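Local coordinates for retinol dehydratase (Spodoptera frugiperda, PDB 1X8L), which belongs to the sulfotransferase family and dehydrates retinol, probably by way of sulfonate transfer to the retinoid hydroxyl, at residues T64-A69 / K158-T163; N88-E93 / Q276-H281; F13-P18 / T34-G39. The protein carries 2 engineered substitutions. All coordinates share one frame; numbering follows the deposited sequence.

Interaction 1. Residues T64-A69 / K158-T163. With OXR (4-oxoretinol), chain E.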
loop_
_atom_site.group_PDB
_atom_site.type_symbol
_atom_site.label_atom_id
_atom_site.label_comp_id
_atom_site.label_asym_id
_atom_site.label_seq_id
_atom_site.Cartn_x
_atom_site.Cartn_y
_atom_site.Cartn_z
ATOM N N THR A 64 42.756 -18.342 -11.655
ATOM C CA THR A 64 42.272 -19.366 -10.721
ATOM C C THR A 64 40.946 -18.978 -10.018
ATOM O O THR A 64 40.379 -19.816 -9.336
ATOM C CB THR A 64 43.326 -19.673 -9.643
ATOM O OG1 THR A 64 43.676 -18.457 -8.978
ATOM C CG2 THR A 64 44.677 -20.193 -10.252
ATOM N N ASP A 65 40.462 -17.736 -10.160
ATOM C CA ASP A 65 39.136 -17.350 -9.599
ATOM C C ASP A 65 38.019 -18.296 -10.037
ATOM O O ASP A 65 37.894 -18.636 -11.210
ATOM C CB ASP A 65 38.687 -15.968 -10.060
ATOM C CG ASP A 65 39.488 -14.830 -9.484
ATOM O OD1 ASP A 65 40.354 -15.004 -8.592
ATOM O OD2 ASP A 65 39.314 -13.678 -9.938
ATOM N N VAL A 66 37.193 -18.713 -9.098
ATOM C CA VAL A 66 35.946 -19.382 -9.436
ATOM C C VAL A 66 34.767 -18.639 -8.797
ATOM O O VAL A 66 34.809 -18.290 -7.630
ATOM C CB VAL A 66 35.957 -20.841 -9.007
ATOM C CG1 VAL A 66 36.231 -20.960 -7.482
ATOM C CG2 VAL A 66 34.660 -21.524 -9.371
ATOM N N PHE A 67 33.724 -18.428 -9.587
ATOM C CA PHE A 67 32.508 -17.713 -9.168
ATOM C C PHE A 67 31.329 -18.666 -9.170
ATOM O O PHE A 67 31.223 -19.504 -10.058
ATOM C CB PHE A 67 32.162 -16.598 -10.147
ATOM C CG PHE A 67 32.990 -15.338 -9.985
ATOM C CD1 PHE A 67 34.322 -15.321 -10.304
ATOM C CD2 PHE A 67 32.392 -14.153 -9.568
ATOM C CE1 PHE A 67 35.090 -14.139 -10.155
ATOM C CE2 PHE A 67 33.132 -12.981 -9.430
ATOM C CZ PHE A 67 34.490 -12.979 -9.743
ATOM N N VAL A 68 30.468 -18.529 -8.152
ATOM C CA VAL A 68 29.167 -19.131 -8.096
ATOM C C VAL A 68 28.172 -17.975 -8.050
ATOM O O VAL A 68 28.168 -17.157 -7.118
ATOM C CB VAL A 68 29.028 -20.065 -6.859
ATOM C CG1 VAL A 68 27.649 -20.673 -6.783
ATOM C CG2 VAL A 68 30.067 -21.155 -6.912
ATOM N N ALA A 69 27.377 -17.868 -9.112
ATOM C CA ALA A 69 26.453 -16.761 -9.321
ATOM C C ALA A 69 25.030 -17.293 -9.483
ATOM O O ALA A 69 24.846 -18.426 -9.872
ATOM C CB ALA A 69 26.847 -16.001 -10.542
ATOM N N LYS A 158 43.604 -19.434 -3.838
ATOM C CA LYS A 158 42.506 -19.476 -4.789
ATOM C C LYS A 158 41.293 -18.740 -4.216
ATOM O O LYS A 158 40.857 -19.020 -3.096
ATOM C CB LYS A 158 42.086 -20.910 -5.114
ATOM C CG LYS A 158 40.869 -21.009 -6.039
ATOM C CD LYS A 158 40.501 -22.447 -6.385
ATOM C CE LYS A 158 41.022 -22.862 -7.770
ATOM N NZ LYS A 158 40.076 -22.562 -8.909
ATOM N N ARG A 159 40.745 -17.835 -5.009
ATOM C CA ARG A 159 39.596 -17.043 -4.611
ATOM C C ARG A 159 38.309 -17.727 -5.060
ATOM O O ARG A 159 38.116 -17.989 -6.269
ATOM C CB ARG A 159 39.674 -15.649 -5.227
ATOM C CG ARG A 159 40.840 -14.789 -4.737
ATOM C CD ARG A 159 40.639 -13.278 -5.000
ATOM N NE ARG A 159 40.457 -12.989 -6.414
ATOM C CZ ARG A 159 40.509 -11.758 -6.949
ATOM N NH1 ARG A 159 40.715 -10.685 -6.190
ATOM N NH2 ARG A 159 40.349 -11.599 -8.260
ATOM N N PHE A 160 37.440 -17.998 -4.088
ATOM C CA PHE A 160 36.102 -18.532 -4.325
ATOM C C PHE A 160 35.090 -17.412 -4.127
ATOM O O PHE A 160 34.984 -16.881 -3.035
ATOM C CB PHE A 160 35.812 -19.685 -3.352
ATOM C CG PHE A 160 36.614 -20.932 -3.632
ATOM C CD1 PHE A 160 37.888 -21.096 -3.092
ATOM C CD2 PHE A 160 36.108 -21.919 -4.450
ATOM C CE1 PHE A 160 38.616 -22.236 -3.365
ATOM C CE2 PHE A 160 36.826 -23.070 -4.716
ATOM C CZ PHE A 160 38.093 -23.217 -4.185
ATOM N N VAL A 161 34.363 -17.034 -5.170
ATOM C CA VAL A 161 33.504 -15.863 -5.072
ATOM C C VAL A 161 32.027 -16.219 -5.179
ATOM O O VAL A 161 31.660 -16.989 -6.045
ATOM C CB VAL A 161 33.860 -14.813 -6.151
ATOM C CG1 VAL A 161 33.093 -13.533 -5.926
ATOM C CG2 VAL A 161 35.349 -14.547 -6.142
ATOM N N LYS A 162 31.202 -15.626 -4.306
ATOM C CA LYS A 162 29.735 -15.712 -4.377
ATOM C C LYS A 162 29.112 -14.361 -4.684
ATOM O O LYS A 162 29.432 -13.362 -4.046
ATOM C CB LYS A 162 29.160 -16.224 -3.036
ATOM C CG LYS A 162 27.612 -16.136 -2.872
ATOM C CD LYS A 162 27.236 -16.220 -1.385
ATOM C CE LYS A 162 25.813 -15.812 -1.133
ATOM N NZ LYS A 162 25.371 -16.259 0.202
ATOM N N THR A 163 28.190 -14.331 -5.640
ATOM C CA THR A 163 27.508 -13.093 -5.982
ATOM C C THR A 163 26.096 -13.341 -6.516
ATOM O O THR A 163 25.840 -14.281 -7.212
ATOM C CB THR A 163 28.365 -12.303 -6.993
ATOM O OG1 THR A 163 27.838 -10.995 -7.187
ATOM C CG2 THR A 163 28.321 -12.935 -8.366
HETATM O O2 OXR E . 19.097 -6.360 9.544
HETATM C C4 OXR E . 20.304 -6.508 9.482
HETATM C C3 OXR E . 21.121 -5.597 10.339
HETATM C C2 OXR E . 22.623 -5.790 10.250
HETATM C C1 OXR E . 23.210 -6.858 9.315
HETATM C C17 OXR E . 24.018 -7.834 10.174
HETATM C C16 OXR E . 24.097 -6.159 8.266
HETATM C C5 OXR E . 20.891 -7.515 8.603
HETATM C C18 OXR E . 19.897 -8.324 7.828
HETATM C C6 OXR E . 22.230 -7.692 8.506
HETATM C C7 OXR E . 22.939 -8.693 7.646
HETATM C C8 OXR E . 22.440 -9.476 6.695
HETATM C C9 OXR E . 23.280 -10.435 5.926
HETATM C C19 OXR E . 24.761 -10.656 6.142
HETATM C C10 OXR E . 22.605 -11.156 5.022
HETATM C C11 OXR E . 23.195 -12.189 4.202
HETATM C C12 OXR E . 22.340 -12.898 3.468
HETATM C C13 OXR E . 22.786 -13.987 2.593
HETATM C C20 OXR E . 24.187 -14.537 2.690
HETATM C C14 OXR E . 21.907 -14.493 1.719
HETATM C C15 OXR E . 22.262 -15.614 0.744
HETATM O O1 OXR E . 23.071 -15.181 -0.348
HETATM O O HOH W 1 42.146 -17.023 -7.442
#
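Val-161 sets its CB over the centre of the Phe-67 ring, 3.8 Å from the centroid and 11° off the normal, a CH-pi contact with CG1 reaching toward CE2 and CG2 toward CE1 and CZ. The Phe-67 ring swings alongside Val-161 because CG lies beside the backbone N (chi1 -79°), and Thr-163 CG2 lies farther off, near the ring plane at its edge. This is the tight part, tied by parallel-strand bonds from Val-66 N to Arg-159 O (3.1 Å), Val-161 N to Val-66 O, Val-68 N to Val-161 O and Thr-163 N to Val-68 O. Next to it, Arg-159 grips buried Asp-65 side-on: NH2 meets OD2 on its syn side at 2.9 Å, whereas NE reaches OD1 (3.0 Å) from 38° above the carboxylate plane. The looser, more exposed end holds Thr-64, whose O takes Lys-158 NZ at 2.8 Å, and a water joining Thr-64 OG1, Asp-65 OD1 and Arg-159 N. At the other end extended Lys-162 leads away, NZ donating to 4-oxoretinol O1 at 2.6 Å. In the parallel sheet of this fold, related to the P-loop NTPases, strand 104-105 flanks 160-163, strand 179-184 flanks 66-70, and helix 76-87 covers Val-66 and Val-68.

Interaction 2. Residues N88-E93 / Q276-H281. Engineered in segment 276-281: Ser-279 (natural residue Cys).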
loop_
_atom_site.group_PDB
_atom_site.type_symbol
_atom_site.label_atom_id
_atom_site.label_comp_id
_atom_site.label_asym_id
_atom_site.label_seq_id
_atom_site.Cartn_x
_atom_site.Cartn_y
_atom_site.Cartn_z
ATOM N N ASN A 88 39.097 -28.622 -3.834
ATOM C CA ASN A 88 39.992 -28.962 -2.726
ATOM C C ASN A 88 40.130 -30.464 -2.482
ATOM O O ASN A 88 40.305 -30.899 -1.343
ATOM C CB ASN A 88 39.554 -28.243 -1.441
ATOM C CG ASN A 88 39.929 -26.779 -1.449
ATOM O OD1 ASN A 88 41.053 -26.451 -1.175
ATOM N ND2 ASN A 88 39.002 -25.909 -1.807
ATOM N N ASP A 89 40.090 -31.250 -3.563
ATOM C CA ASP A 89 40.389 -32.694 -3.504
ATOM C C ASP A 89 39.583 -33.444 -2.437
ATOM O O ASP A 89 40.123 -34.251 -1.665
ATOM C CB ASP A 89 41.895 -32.917 -3.336
ATOM C CG ASP A 89 42.697 -32.274 -4.449
ATOM O OD1 ASP A 89 43.836 -31.837 -4.181
ATOM O OD2 ASP A 89 42.257 -32.148 -5.618
ATOM N N LEU A 90 38.280 -33.163 -2.427
ATOM C CA LEU A 90 37.323 -33.723 -1.484
ATOM C C LEU A 90 37.802 -33.698 -0.026
ATOM O O LEU A 90 37.545 -34.627 0.728
ATOM C CB LEU A 90 36.927 -35.151 -1.906
ATOM C CG LEU A 90 36.251 -35.427 -3.271
ATOM C CD1 LEU A 90 35.023 -36.336 -3.103
ATOM C CD2 LEU A 90 35.862 -34.197 -4.044
ATOM N N ASN A 91 38.479 -32.622 0.377
ATOM C CA ASN A 91 38.965 -32.479 1.760
ATOM C C ASN A 91 37.826 -32.045 2.696
ATOM O O ASN A 91 37.641 -30.851 2.967
ATOM C CB ASN A 91 40.137 -31.491 1.817
ATOM C CG ASN A 91 40.882 -31.548 3.128
ATOM O OD1 ASN A 91 40.293 -31.777 4.186
ATOM N ND2 ASN A 91 42.196 -31.370 3.063
ATOM N N PHE A 92 37.052 -33.021 3.170
ATOM C CA PHE A 92 35.839 -32.750 3.951
ATOM C C PHE A 92 36.137 -32.076 5.294
ATOM O O PHE A 92 35.322 -31.288 5.795
ATOM C CB PHE A 92 35.063 -34.045 4.193
ATOM C CG PHE A 92 34.388 -34.569 2.972
ATOM C CD1 PHE A 92 35.044 -35.447 2.121
ATOM C CD2 PHE A 92 33.100 -34.177 2.660
ATOM C CE1 PHE A 92 34.417 -35.921 0.976
ATOM C CE2 PHE A 92 32.476 -34.651 1.510
ATOM C CZ PHE A 92 33.133 -35.523 0.674
ATOM N N GLU A 93 37.307 -32.390 5.851
ATOM C CA GLU A 93 37.776 -31.818 7.112
ATOM C C GLU A 93 37.934 -30.298 6.967
ATOM O O GLU A 93 37.293 -29.520 7.681
ATOM C CB GLU A 93 39.103 -32.488 7.516
ATOM C CG GLU A 93 39.272 -32.783 8.996
ATOM C CD GLU A 93 38.010 -33.302 9.653
ATOM O OE1 GLU A 93 37.404 -34.288 9.144
ATOM O OE2 GLU A 93 37.626 -32.706 10.678
ATOM N N GLN A 276 29.305 -40.283 -5.047
ATOM C CA GLN A 276 28.305 -40.757 -4.073
ATOM C C GLN A 276 28.463 -40.096 -2.703
ATOM O O GLN A 276 27.476 -39.687 -2.104
ATOM C CB GLN A 276 28.341 -42.289 -3.896
ATOM C CG GLN A 276 27.448 -43.082 -4.857
ATOM C CD GLN A 276 26.549 -42.221 -5.734
ATOM O OE1 GLN A 276 25.407 -41.932 -5.364
ATOM N NE2 GLN A 276 27.055 -41.823 -6.902
ATOM N N ARG A 277 29.708 -40.030 -2.232
ATOM C CA ARG A 277 30.096 -39.355 -1.001
ATOM C C ARG A 277 29.737 -37.872 -1.019
ATOM O O ARG A 277 29.261 -37.333 -0.022
ATOM C CB ARG A 277 31.613 -39.485 -0.817
ATOM C CG ARG A 277 32.118 -39.579 0.613
ATOM C CD ARG A 277 33.479 -40.305 0.709
ATOM N NE ARG A 277 34.417 -39.613 1.604
ATOM C CZ ARG A 277 35.587 -39.059 1.250
ATOM N NH1 ARG A 277 36.029 -39.081 -0.012
ATOM N NH2 ARG A 277 36.320 -38.456 2.186
ATOM N N LEU A 278 30.006 -37.218 -2.148
ATOM C CA LEU A 278 29.613 -35.825 -2.359
ATOM C C LEU A 278 28.109 -35.666 -2.283
ATOM O O LEU A 278 27.609 -34.736 -1.646
ATOM C CB LEU A 278 30.108 -35.299 -3.712
ATOM C CG LEU A 278 31.545 -34.804 -3.747
ATOM C CD1 LEU A 278 31.860 -34.304 -5.140
ATOM C CD2 LEU A 278 31.771 -33.713 -2.683
ATOM N N SER A 279 27.417 -36.605 -2.926
ATOM C CA SER A 279 25.959 -36.661 -2.972
ATOM C C SER A 279 25.347 -36.917 -1.588
ATOM O O SER A 279 24.378 -36.283 -1.218
ATOM C CB SER A 279 25.523 -37.749 -3.969
ATOM O OG SER A 279 24.207 -38.220 -3.712
ATOM N N GLU A 280 25.943 -37.812 -0.809
ATOM C CA GLU A 280 25.473 -38.053 0.545
ATOM C C GLU A 280 25.643 -36.776 1.364
ATOM O O GLU A 280 24.782 -36.463 2.168
ATOM C CB GLU A 280 26.217 -39.228 1.211
ATOM C CG GLU A 280 25.713 -40.617 0.801
ATOM C CD GLU A 280 26.820 -41.683 0.731
ATOM O OE1 GLU A 280 27.986 -41.382 1.068
ATOM O OE2 GLU A 280 26.530 -42.831 0.321
ATOM N N HIS A 281 26.754 -36.057 1.138
ATOM C CA HIS A 281 27.097 -34.845 1.877
ATOM C C HIS A 281 26.067 -33.740 1.621
ATOM O O HIS A 281 25.792 -32.975 2.535
ATOM C CB HIS A 281 28.528 -34.380 1.520
ATOM C CG HIS A 281 28.997 -33.144 2.247
ATOM N ND1 HIS A 281 29.324 -33.140 3.592
ATOM C CD2 HIS A 281 29.249 -31.889 1.800
ATOM C CE1 HIS A 281 29.716 -31.926 3.947
ATOM N NE2 HIS A 281 29.675 -31.146 2.879
#
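Leu-90 and Leu-278 bring their CA atoms to 8.0 Å where an irregular loop runs past the side of helix 272-281, a loop-on-helix contact within the sulfotransferase fold that centres on an edge-to-face aromatic pair. Asn-88 is the first residue to leave the helical conformation after helix 76-87. Asp-89 and Leu-90 then adopt positive phi, and Asn-91 N turns back to Asn-88 O at 3.0 Å. Asn-91 itself centres an inverse gamma turn, and the bends deliver Leu-90 and Phe-92 toward the same helix. On that helix Arg-277, Leu-278 and His-281, spaced one and four residues apart, form the answering surface, and no hydrogen bond crosses between the segments.

Leu-90 and Leu-278 cross at about a right angle, CD1 of the first touching CG of the second at 3.9 Å. Leu-278 also supplies CD2 to Phe-92 CZ (4.0 Å), and Leu-85 of helix 76-87 lies against both Phe-92 and Leu-278. Arg-277 bends at chi3 so that its guanidinium presents a face to the phenylalanine, with Phe-92 CE1 3.3 Å above the plane and over its centre; the two planes stand 54° apart, so the groups are tilted rather than stacked. His-281 has CG anti to the backbone N (chi1 -179°), which brings its ring to the phenylalanine, while its NE2 is hydrogen-bonded to Glu-81 OE1, which probably limits how far the ring can turn. Here the T-shaped pair forms, planes at 75°, with Phe-92 CE2 directed at the imidazole face, offset toward the rim and 3.9 Å from His-281 CG.

Interaction 3. Residues F13-P18 / T34-G39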
loop_
_atom_site.group_PDB
_atom_site.type_symbol
_atom_site.label_atom_id
_atom_site.label_comp_id
_atom_site.label_asym_id
_atom_site.label_seq_id
_atom_site.Cartn_x
_atom_site.Cartn_y
_atom_site.Cartn_z
ATOM N N PHE A 13 21.737 5.532 -12.517
ATOM C CA PHE A 13 20.656 5.027 -11.667
ATOM C C PHE A 13 19.533 6.061 -11.579
ATOM O O PHE A 13 19.728 7.259 -11.854
ATOM C CB PHE A 13 21.156 4.688 -10.252
ATOM C CG PHE A 13 21.410 5.910 -9.393
ATOM C CD1 PHE A 13 20.419 6.411 -8.562
ATOM C CD2 PHE A 13 22.634 6.567 -9.440
ATOM C CE1 PHE A 13 20.633 7.539 -7.811
ATOM C CE2 PHE A 13 22.866 7.704 -8.674
ATOM C CZ PHE A 13 21.866 8.197 -7.864
ATOM N N ARG A 14 18.342 5.593 -11.205
ATOM C CA ARG A 14 17.232 6.501 -10.919
ATOM C C ARG A 14 16.458 6.075 -9.692
ATOM O O ARG A 14 16.506 4.916 -9.263
ATOM C CB ARG A 14 16.306 6.629 -12.119
ATOM C CG ARG A 14 16.000 5.330 -12.812
ATOM C CD ARG A 14 14.741 5.422 -13.705
ATOM N NE ARG A 14 13.552 5.375 -12.868
ATOM C CZ ARG A 14 12.677 4.377 -12.795
ATOM N NH1 ARG A 14 12.786 3.297 -13.554
ATOM N NH2 ARG A 14 11.665 4.474 -11.945
ATOM N N GLU A 15 15.782 7.042 -9.117
ATOM C CA GLU A 15 14.933 6.856 -7.975
ATOM C C GLU A 15 13.673 6.113 -8.387
ATOM O O GLU A 15 13.247 6.214 -9.537
ATOM C CB GLU A 15 14.541 8.227 -7.393
ATOM C CG GLU A 15 15.724 9.032 -6.824
ATOM C CD GLU A 15 16.504 8.244 -5.769
ATOM O OE1 GLU A 15 15.882 7.542 -4.944
ATOM O OE2 GLU A 15 17.739 8.334 -5.768
ATOM N N LEU A 16 13.095 5.372 -7.444
ATOM C CA LEU A 16 11.762 4.796 -7.622
ATOM C C LEU A 16 10.710 5.896 -7.767
ATOM O O LEU A 16 10.799 6.930 -7.101
ATOM C CB LEU A 16 11.388 3.882 -6.439
ATOM C CG LEU A 16 12.317 2.686 -6.212
ATOM C CD1 LEU A 16 11.742 1.659 -5.190
ATOM C CD2 LEU A 16 12.622 2.024 -7.520
ATOM N N ASN A 17 9.730 5.648 -8.645
ATOM C CA ASN A 17 8.596 6.538 -8.857
ATOM C C ASN A 17 7.554 6.226 -7.776
ATOM O O ASN A 17 7.771 5.330 -6.992
ATOM C CB ASN A 17 8.033 6.415 -10.295
ATOM C CG ASN A 17 7.372 5.032 -10.601
ATOM O OD1 ASN A 17 6.753 4.389 -9.730
ATOM N ND2 ASN A 17 7.495 4.595 -11.861
ATOM N N PRO A 18 6.474 6.992 -7.677
ATOM C CA PRO A 18 5.473 6.736 -6.624
ATOM C C PRO A 18 4.834 5.345 -6.614
ATOM O O PRO A 18 4.785 4.762 -5.545
ATOM C CB PRO A 18 4.432 7.848 -6.841
ATOM C CG PRO A 18 5.231 8.949 -7.502
ATOM C CD PRO A 18 6.177 8.226 -8.428
ATOM N N THR A 34 17.257 1.692 1.467
ATOM C CA THR A 34 16.349 1.873 0.322
ATOM C C THR A 34 17.009 1.432 -0.969
ATOM O O THR A 34 18.189 1.099 -0.967
ATOM C CB THR A 34 15.814 3.324 0.194
ATOM O OG1 THR A 34 16.842 4.200 -0.286
ATOM C CG2 THR A 34 15.381 3.904 1.568
ATOM N N TYR A 35 16.234 1.401 -2.053
ATOM C CA TYR A 35 16.667 0.885 -3.348
ATOM C C TYR A 35 16.838 1.987 -4.378
ATOM O O TYR A 35 16.192 3.009 -4.299
ATOM C CB TYR A 35 15.593 -0.035 -3.949
ATOM C CG TYR A 35 15.397 -1.386 -3.331
ATOM C CD1 TYR A 35 14.177 -1.725 -2.754
ATOM C CD2 TYR A 35 16.379 -2.362 -3.403
ATOM C CE1 TYR A 35 13.965 -2.975 -2.204
ATOM C CE2 TYR A 35 16.168 -3.630 -2.868
ATOM C CZ TYR A 35 14.955 -3.921 -2.258
ATOM O OH TYR A 35 14.710 -5.161 -1.720
ATOM N N VAL A 36 17.676 1.732 -5.375
ATOM C CA VAL A 36 17.586 2.426 -6.657
ATOM C C VAL A 36 17.611 1.426 -7.801
ATOM O O VAL A 36 17.978 0.248 -7.613
ATOM C CB VAL A 36 18.712 3.507 -6.866
ATOM C CG1 VAL A 36 18.651 4.527 -5.773
ATOM C CG2 VAL A 36 20.100 2.876 -6.959
ATOM N N LYS A 37 17.209 1.910 -8.982
ATOM C CA LYS A 37 17.215 1.132 -10.215
ATOM C C LYS A 37 18.454 1.507 -11.021
ATOM O O LYS A 37 18.676 2.667 -11.324
ATOM C CB LYS A 37 15.953 1.396 -11.039
ATOM C CG LYS A 37 14.678 0.647 -10.500
ATOM C CD LYS A 37 13.571 0.510 -11.594
ATOM C CE LYS A 37 12.576 -0.619 -11.316
ATOM N NZ LYS A 37 13.161 -2.059 -11.261
ATOM N N LEU A 38 19.222 0.502 -11.411
ATOM C CA LEU A 38 20.563 0.687 -11.950
ATOM C C LEU A 38 20.643 0.170 -13.378
ATOM O O LEU A 38 20.468 -1.026 -13.608
ATOM C CB LEU A 38 21.587 -0.063 -11.076
ATOM C CG LEU A 38 23.077 0.073 -11.432
ATOM C CD1 LEU A 38 23.425 1.550 -11.575
ATOM C CD2 LEU A 38 24.022 -0.590 -10.437
ATOM N N GLY A 39 20.905 1.082 -14.315
ATOM C CA GLY A 39 21.196 0.760 -15.713
ATOM C C GLY A 39 19.914 0.629 -16.496
ATOM O O GLY A 39 18.842 0.791 -15.918
HETATM O O HOH W 2 14.439 5.218 -5.024
#
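Val-36 meets Phe-13 at the apolar centre, its CB 3.8 Å from ring atom CD1, with both methyls close to the phenylalanine. Phe-13 carries CG between its backbone N and carbonyl carbon (chi1 75°), which brings the ring to Val-36, while its CB touches Leu-38 CD1. With an alanine in place of Val-36, both methyls are gone, and the Phe-13 ring would probably lose much of its support and be freer to turn. On the other face of the strand, Leu-16 CD2 meets CG of the Lys-37 chain, 3.9 Å away, the two side chains crossing at about a right angle. The backbones pair antiparallel: Arg-14 N gives to Lys-37 O at 2.9 Å, and Lys-37 N returns to Arg-14 O at 3.1 Å. Farther out, Glu-15 OE2 lies in plane at the Phe-13 ring edge and forms a salt bridge with Arg-47, and a water joins Glu-15 OE1, Leu-16 N and Tyr-35 O. The Arg-14 and Lys-37 side chains run side by side, NH1 touching CD at 3.5 Å, yet the charged ends part: Arg-14 turns to Glu-20, Lys-37 NZ to the carbonyls of Gly-42 and Gly-220. Strand 35-38 is the middle of a three-stranded antiparallel sheet, between 13-14 and 43-46, with helix 18-28 packed against Leu-16 and Tyr-35.

In the fold
Interaction 3 closes first along the chain, within the N-terminal antiparallel sheet, before interaction 1 opens. The segments of interactions 1 and 2 then alternate: 64-69, 88-93, 158-163, 276-281. These two have centres 19 Å apart and touch where Phe-160 CZ packs on Asn-88 ND2 at 3.7 Å; helix 76-87 is shared, covering one face of the parallel sheet and leading into the loop that meets helix 272-281. Interaction 3 lies about 28 Å from interaction 1 and 43 Å from interaction 2, centre to centre, and on the opposite side of the chain's centre from the latter. The parallel sheet, from which Lys-162 reaches the retinoid, thus sits nearer the middle, with the other contacts toward the periphery.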